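Local coordinates for protein orotidine 5'-phosphate decarboxylase (Pyrococcus horikoshii, PDB 2CZD) that probably catalyses the decarboxylation of orotidine 5'-monophosphate to uridine 5'-monophosphate, the last step of de novo UMP synthesis, working as a homodimer, at residues 32-35 against 36-40; 119-122 against 123-127. One frame throughout, in Å; residues are numbered along the deposited sequence.

Contact 1 (32-35 against 36-40); sequences WPLI and LGSGV
With chi1 at -69°, Ile35 sets CG1 opposite its carbonyl carbon and leaves CG2 opposite the backbone N, the branch that faces Val40; the apolar contact between Ile35 CG2 and Val40 CB measures 4.2 Å. Leu36 turns the same way at chi1 -82°, which lays its CG 3.5 Å from Trp32 O, alongside the carbonyl one turn back. That carbonyl is already engaged: Leu36 N reaches Trp32 O at 2.7 Å. One residue on, Gly37 N binds Pro33 O, and Ser38 N then binds Leu34 O at 2.9 Å, while Ser38 OG lies 3.9 Å from Leu34 CD1. The series ends in a weak bond, Gly39 N to Ile35 O (2.7 Å), bent to 128° at the hydrogen. Gly39, the first residue to leave helical backbone angles, takes positive phi. Across the dimer interface Trp32 stacks on Trp32 of the second subunit, and Leu36 packs on Val40 of that subunit. The arrangement is a short helix following a barrel strand, ended by a glycine with positive phi, in a TIM barrel at the subunit interface.

Contact 2 (119-122 against 123-127); sequences PLTD and RFIEV
Leu120 O accepts two backbone N-H groups, Phe124 N at 2.9 Å with a fairly straight bond (156° at the hydrogen) and Arg123 N through a weak, strongly bent one, while Ile125 N to Thr121 O and Glu126 N to Asp122 O continue the i to i+4 series. The side chain of Leu120 divides its contacts between the side chains three and four residues on, Arg123 and Phe124. Its CB sits over one face of the Phe124 ring, 3.9 Å from the centroid and 21° off the normal, a CH-pi contact displaced toward the rim at CZ and CE2. Leu120 O lies over a face of this ring too, with Phe124 CG 3.5 Å away. Leu120 CD1 also reaches Phe124 CZ, whereas the CD2 branch runs beside Arg123, the two chains pointing the same way, and Leu120 CD2 meets Arg123 CD at 3.6 Å; a bend at chi3 (66°) turns the arginine so that NH1 also comes near this methyl. On another side of the helix Thr121 CG2 touches Ile125 CD1 at 3.8 Å. The threonine hydroxyl, on the other branch, hydrogen-bonds Val106 O, and Asp122 OD1 bonds Tyr148 OH. A water receives nothing stronger than a weak bond from Arg123 N but donates to Pro119 O at 2.9 Å, bridging the approach to the helix and its first turn. Phe116 of the second subunit meets the Phe124 ring edge-to-face and also packs on Leu120 and Arg123. The whole is the N-terminal part of helix 121-131 and the residues leading into it, in the beta-alpha-beta unit between strands 101-105 and 135-137 of the TIM barrel.

In the fold
The centres of contacts 1 and 2 lie about 31 Å apart, and their nearest atoms about 18 Å, so they do not touch; each nevertheless reaches the second subunit. Contact 1 is mostly buried and spans the whole of helix 32-38 and the two residues after it, whereas contact 2 is partly buried and holds the beginning of helix 121-131. The chemistry follows the place: backbone bonds, aliphatic side chains and a tryptophan stacked across the interface mark 32-40, while 119-127 mixes a CH-pi face with charged residues on its exposed side and a bridging water. Trp32 of contact 1 lies close to the substrate-binding residue Leu58; contact 2 is farther from such residues, about 10 Å between the side chains of Thr121 and Ser109.

Contact 1 (32-35 against 36-40)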
ATOM      1  N   TRP B  32       2.120   5.598   6.147  1.00  9.43           N
ATOM      2  CA  TRP B  32       3.421   5.028   5.804  1.00  9.42           C
ATOM      3  C   TRP B  32       4.587   6.026   5.984  1.00 10.21           C
ATOM      4  O   TRP B  32       5.644   5.656   6.489  1.00 10.66           O
ATOM      5  CB  TRP B  32       3.415   4.468   4.363  1.00  8.79           C
ATOM      6  CG  TRP B  32       2.758   3.098   4.188  1.00 10.99           C
ATOM      7  CD1 TRP B  32       1.768   2.785   3.297  1.00 12.81           C
ATOM      8  CD2 TRP B  32       3.138   1.860   4.809  1.00 11.65           C
ATOM      9  NE1 TRP B  32       1.514   1.434   3.319  1.00 13.96           N
ATOM     10  CE2 TRP B  32       2.339   0.838   4.232  1.00 12.12           C
ATOM     11  CE3 TRP B  32       4.076   1.512   5.785  1.00 10.91           C
ATOM     12  CZ2 TRP B  32       2.454  -0.503   4.598  1.00 13.83           C
ATOM     13  CZ3 TRP B  32       4.193   0.158   6.156  1.00 14.27           C
ATOM     14  CH2 TRP B  32       3.380  -0.829   5.554  1.00 14.13           C
ATOM     15  N   PRO B  33       4.408   7.297   5.583  1.00 10.35           N
ATOM     16  CA  PRO B  33       5.523   8.240   5.761  1.00 11.51           C
ATOM     17  C   PRO B  33       6.049   8.299   7.198  1.00 10.83           C
ATOM     18  O   PRO B  33       7.260   8.329   7.414  1.00 12.20           O
ATOM     19  CB  PRO B  33       4.930   9.574   5.302  1.00  9.74           C
ATOM     20  CG  PRO B  33       4.018   9.137   4.143  1.00 10.52           C
ATOM     21  CD  PRO B  33       3.392   7.826   4.650  1.00  8.80           C
ATOM     22  N   LEU B  34       5.147   8.318   8.179  1.00 12.48           N
ATOM     23  CA  LEU B  34       5.579   8.358   9.571  1.00 11.85           C
ATOM     24  C   LEU B  34       6.290   7.060   9.942  1.00 11.58           C
ATOM     25  O   LEU B  34       7.345   7.090  10.568  1.00 12.46           O
ATOM     26  CB  LEU B  34       4.388   8.601  10.514  1.00 11.96           C
ATOM     27  CG  LEU B  34       4.735   8.643  12.007  1.00 11.31           C
ATOM     28  CD1 LEU B  34       5.700   9.818  12.280  1.00 14.84           C
ATOM     29  CD2 LEU B  34       3.457   8.801  12.827  1.00 13.90           C
ATOM     30  N   ILE B  35       5.734   5.917   9.541  1.00  9.84           N
ATOM     31  CA  ILE B  35       6.352   4.624   9.842  1.00 10.76           C
ATOM     32  C   ILE B  35       7.747   4.520   9.187  1.00 10.84           C
ATOM     33  O   ILE B  35       8.699   3.983   9.774  1.00 11.39           O
ATOM     34  CB  ILE B  35       5.432   3.481   9.354  1.00 11.28           C
ATOM     35  CG1 ILE B  35       4.171   3.451  10.217  1.00 10.49           C
ATOM     36  CG2 ILE B  35       6.169   2.131   9.397  1.00 12.41           C
ATOM     37  CD1 ILE B  35       3.095   2.518   9.694  1.00 15.02           C
ATOM     38  N   LEU B  36       7.851   5.017   7.965  1.00  9.73           N
ATOM     39  CA  LEU B  36       9.130   4.985   7.256  1.00  9.29           C
ATOM     40  C   LEU B  36      10.181   5.870   7.930  1.00 10.71           C
ATOM     41  O   LEU B  36      11.358   5.514   8.023  1.00 11.68           O
ATOM     42  CB  LEU B  36       8.939   5.460   5.817  1.00 10.37           C
ATOM     43  CG  LEU B  36       8.417   4.406   4.847  1.00 13.98           C
ATOM     44  CD1 LEU B  36       7.936   5.066   3.584  1.00 13.00           C
ATOM     45  CD2 LEU B  36       9.544   3.427   4.505  1.00 12.55           C
ATOM     46  N   GLY B  37       9.747   7.029   8.396  1.00 13.94           N
ATOM     47  CA  GLY B  37      10.679   7.957   9.007  1.00 15.72           C
ATOM     48  C   GLY B  37      11.076   7.636  10.432  1.00 14.88           C
ATOM     49  O   GLY B  37      12.229   7.860  10.813  1.00 17.56           O
ATOM     50  N   SER B  38      10.141   7.109  11.216  1.00 13.29           N
ATOM     51  CA  SER B  38      10.389   6.791  12.624  1.00 12.73           C
ATOM     52  C   SER B  38      10.465   5.314  12.989  1.00 16.17           C
ATOM     53  O   SER B  38      10.786   4.984  14.136  1.00 17.74           O
ATOM     54  CB  SER B  38       9.318   7.441  13.501  1.00 13.34           C
ATOM     55  OG  SER B  38       9.346   8.855  13.365  1.00 17.22           O
ATOM     56  N   GLY B  39      10.202   4.423  12.033  1.00 12.55           N
ATOM     57  CA  GLY B  39      10.197   3.002  12.328  1.00 12.01           C
ATOM     58  C   GLY B  39       8.793   2.609  12.773  1.00 12.24           C
ATOM     59  O   GLY B  39       8.039   3.447  13.302  1.00 13.55           O
ATOM     60  N   VAL B  40       8.417   1.352  12.558  1.00 12.03           N
ATOM     61  CA  VAL B  40       7.094   0.896  12.960  1.00 14.01           C
ATOM     62  C   VAL B  40       6.905   1.028  14.484  1.00 11.60           C
ATOM     63  O   VAL B  40       5.776   1.133  14.973  1.00 14.79           O
ATOM     64  CB  VAL B  40       6.847  -0.574  12.498  1.00 15.57           C
ATOM     65  CG1 VAL B  40       7.761  -1.530  13.252  1.00 15.80           C
ATOM     66  CG2 VAL B  40       5.378  -0.946  12.683  1.00 15.37           C
TER

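Contact 2 (119-122 against 123-127)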
ATOM      1  N   PRO B 119     -16.254   4.653  -9.512  1.00 12.82           N
ATOM      2  CA  PRO B 119     -17.348   4.080 -10.303  1.00 13.72           C
ATOM      3  C   PRO B 119     -17.771   2.732  -9.689  1.00 11.40           C
ATOM      4  O   PRO B 119     -18.883   2.254  -9.921  1.00 13.62           O
ATOM      5  CB  PRO B 119     -16.716   3.909 -11.683  1.00 14.31           C
ATOM      6  CG  PRO B 119     -15.837   5.122 -11.773  1.00 15.38           C
ATOM      7  CD  PRO B 119     -15.168   5.124 -10.394  1.00 11.22           C
ATOM      8  N   LEU B 120     -16.883   2.125  -8.908  1.00 10.71           N
ATOM      9  CA  LEU B 120     -17.172   0.844  -8.269  1.00 11.71           C
ATOM     10  C   LEU B 120     -17.635   0.954  -6.811  1.00  9.98           C
ATOM     11  O   LEU B 120     -17.878  -0.062  -6.170  1.00 10.96           O
ATOM     12  CB  LEU B 120     -15.931  -0.063  -8.322  1.00 12.53           C
ATOM     13  CG  LEU B 120     -15.663  -0.781  -9.655  1.00 12.76           C
ATOM     14  CD1 LEU B 120     -14.253  -1.357  -9.683  1.00 12.58           C
ATOM     15  CD2 LEU B 120     -16.688  -1.895  -9.836  1.00 13.12           C
ATOM     16  N   THR B 121     -17.756   2.169  -6.285  1.00  8.48           N
ATOM     17  CA  THR B 121     -18.147   2.332  -4.893  1.00 10.27           C
ATOM     18  C   THR B 121     -19.397   1.556  -4.487  1.00 11.13           C
ATOM     19  O   THR B 121     -19.440   0.968  -3.411  1.00 11.38           O
ATOM     20  CB  THR B 121     -18.327   3.832  -4.548  1.00  9.94           C
ATOM     21  OG1 THR B 121     -17.057   4.487  -4.628  1.00 10.01           O
ATOM     22  CG2 THR B 121     -18.910   4.012  -3.153  1.00 10.60           C
ATOM     23  N   ASP B 122     -20.429   1.562  -5.314  1.00 10.91           N
ATOM     24  CA  ASP B 122     -21.614   0.807  -4.914  1.00 11.63           C
ATOM     25  C   ASP B 122     -21.261  -0.662  -4.671  1.00 13.32           C
ATOM     26  O   ASP B 122     -21.736  -1.291  -3.718  1.00 12.26           O
ATOM     27  CB  ASP B 122     -22.692   0.894  -5.993  1.00 13.91           C
ATOM     28  CG  ASP B 122     -23.368   2.241  -6.034  1.00 17.96           C
ATOM     29  OD1 ASP B 122     -23.119   3.085  -5.141  1.00 15.19           O
ATOM     30  OD2 ASP B 122     -24.168   2.451  -6.972  1.00 18.05           O
ATOM     31  N   ARG B 123     -20.406  -1.211  -5.526  1.00 12.36           N
ATOM     32  CA  ARG B 123     -20.029  -2.609  -5.375  1.00 12.64           C
ATOM     33  C   ARG B 123     -19.120  -2.808  -4.169  1.00 11.60           C
ATOM     34  O   ARG B 123     -19.201  -3.825  -3.490  1.00 11.67           O
ATOM     35  CB  ARG B 123     -19.357  -3.116  -6.647  1.00 15.47           C
ATOM     36  CG  ARG B 123     -20.307  -3.081  -7.840  1.00 19.74           C
ATOM     37  CD  ARG B 123     -19.694  -3.731  -9.047  1.00 25.53           C
ATOM     38  NE  ARG B 123     -19.494  -5.160  -8.831  1.00 25.45           N
ATOM     39  CZ  ARG B 123     -18.617  -5.891  -9.507  1.00 26.67           C
ATOM     40  NH1 ARG B 123     -17.869  -5.322 -10.433  1.00 18.59           N
ATOM     41  NH2 ARG B 123     -18.501  -7.188  -9.253  1.00 28.53           N
ATOM     42  N   PHE B 124     -18.240  -1.840  -3.916  1.00 11.11           N
ATOM     43  CA  PHE B 124     -17.355  -1.957  -2.765  1.00 10.18           C
ATOM     44  C   PHE B 124     -18.164  -1.874  -1.469  1.00 10.34           C
ATOM     45  O   PHE B 124     -17.818  -2.513  -0.469  1.00  9.32           O
ATOM     46  CB  PHE B 124     -16.271  -0.868  -2.790  1.00  9.76           C
ATOM     47  CG  PHE B 124     -15.293  -1.005  -3.931  1.00  9.46           C
ATOM     48  CD1 PHE B 124     -15.027  -2.251  -4.491  1.00 10.81           C
ATOM     49  CD2 PHE B 124     -14.590   0.109  -4.393  1.00 12.46           C
ATOM     50  CE1 PHE B 124     -14.066  -2.395  -5.498  1.00 11.05           C
ATOM     51  CE2 PHE B 124     -13.625  -0.022  -5.406  1.00 10.50           C
ATOM     52  CZ  PHE B 124     -13.366  -1.274  -5.952  1.00  9.85           C
ATOM     53  N   ILE B 125     -19.228  -1.075  -1.465  1.00 10.28           N
ATOM     54  CA  ILE B 125     -20.059  -1.013  -0.261  1.00 10.49           C
ATOM     55  C   ILE B 125     -20.713  -2.393  -0.023  1.00 10.64           C
ATOM     56  O   ILE B 125     -20.819  -2.842   1.119  1.00 10.53           O
ATOM     57  CB  ILE B 125     -21.134   0.079  -0.383  1.00 10.75           C
ATOM     58  CG1 ILE B 125     -20.468   1.454  -0.312  1.00 11.69           C
ATOM     59  CG2 ILE B 125     -22.165  -0.059   0.748  1.00  9.96           C
ATOM     60  CD1 ILE B 125     -21.413   2.569  -0.726  1.00 11.46           C
ATOM     61  N   GLU B 126     -21.150  -3.062  -1.092  1.00  9.06           N
ATOM     62  CA  GLU B 126     -21.734  -4.390  -0.943  1.00 11.28           C
ATOM     63  C   GLU B 126     -20.687  -5.329  -0.349  1.00 10.88           C
ATOM     64  O   GLU B 126     -21.014  -6.158   0.496  1.00 11.93           O
ATOM     65  CB  GLU B 126     -22.205  -4.935  -2.297  1.00 14.11           C
ATOM     66  CG  GLU B 126     -23.307  -4.098  -2.926  1.00 20.35           C
ATOM     67  CD  GLU B 126     -23.679  -4.568  -4.316  1.00 26.04           C
ATOM     68  OE1 GLU B 126     -22.791  -5.071  -5.036  1.00 24.81           O
ATOM     69  OE2 GLU B 126     -24.864  -4.414  -4.694  1.00 31.54           O
ATOM     70  N   VAL B 127     -19.431  -5.228  -0.784  1.00 11.29           N
ATOM     71  CA  VAL B 127     -18.407  -6.103  -0.200  1.00  9.66           C
ATOM     72  C   VAL B 127     -18.240  -5.771   1.285  1.00 10.78           C
ATOM     73  O   VAL B 127     -18.144  -6.668   2.115  1.00  9.15           O
ATOM     74  CB  VAL B 127     -17.023  -5.963  -0.906  1.00  7.92           C
ATOM     75  CG1 VAL B 127     -16.010  -6.874  -0.238  1.00 11.12           C
ATOM     76  CG2 VAL B 127     -17.131  -6.284  -2.392  1.00 10.61           C
TER
HETATM   77  O   HOH W   1     -20.498   0.195  -8.643  1.00 28.59           O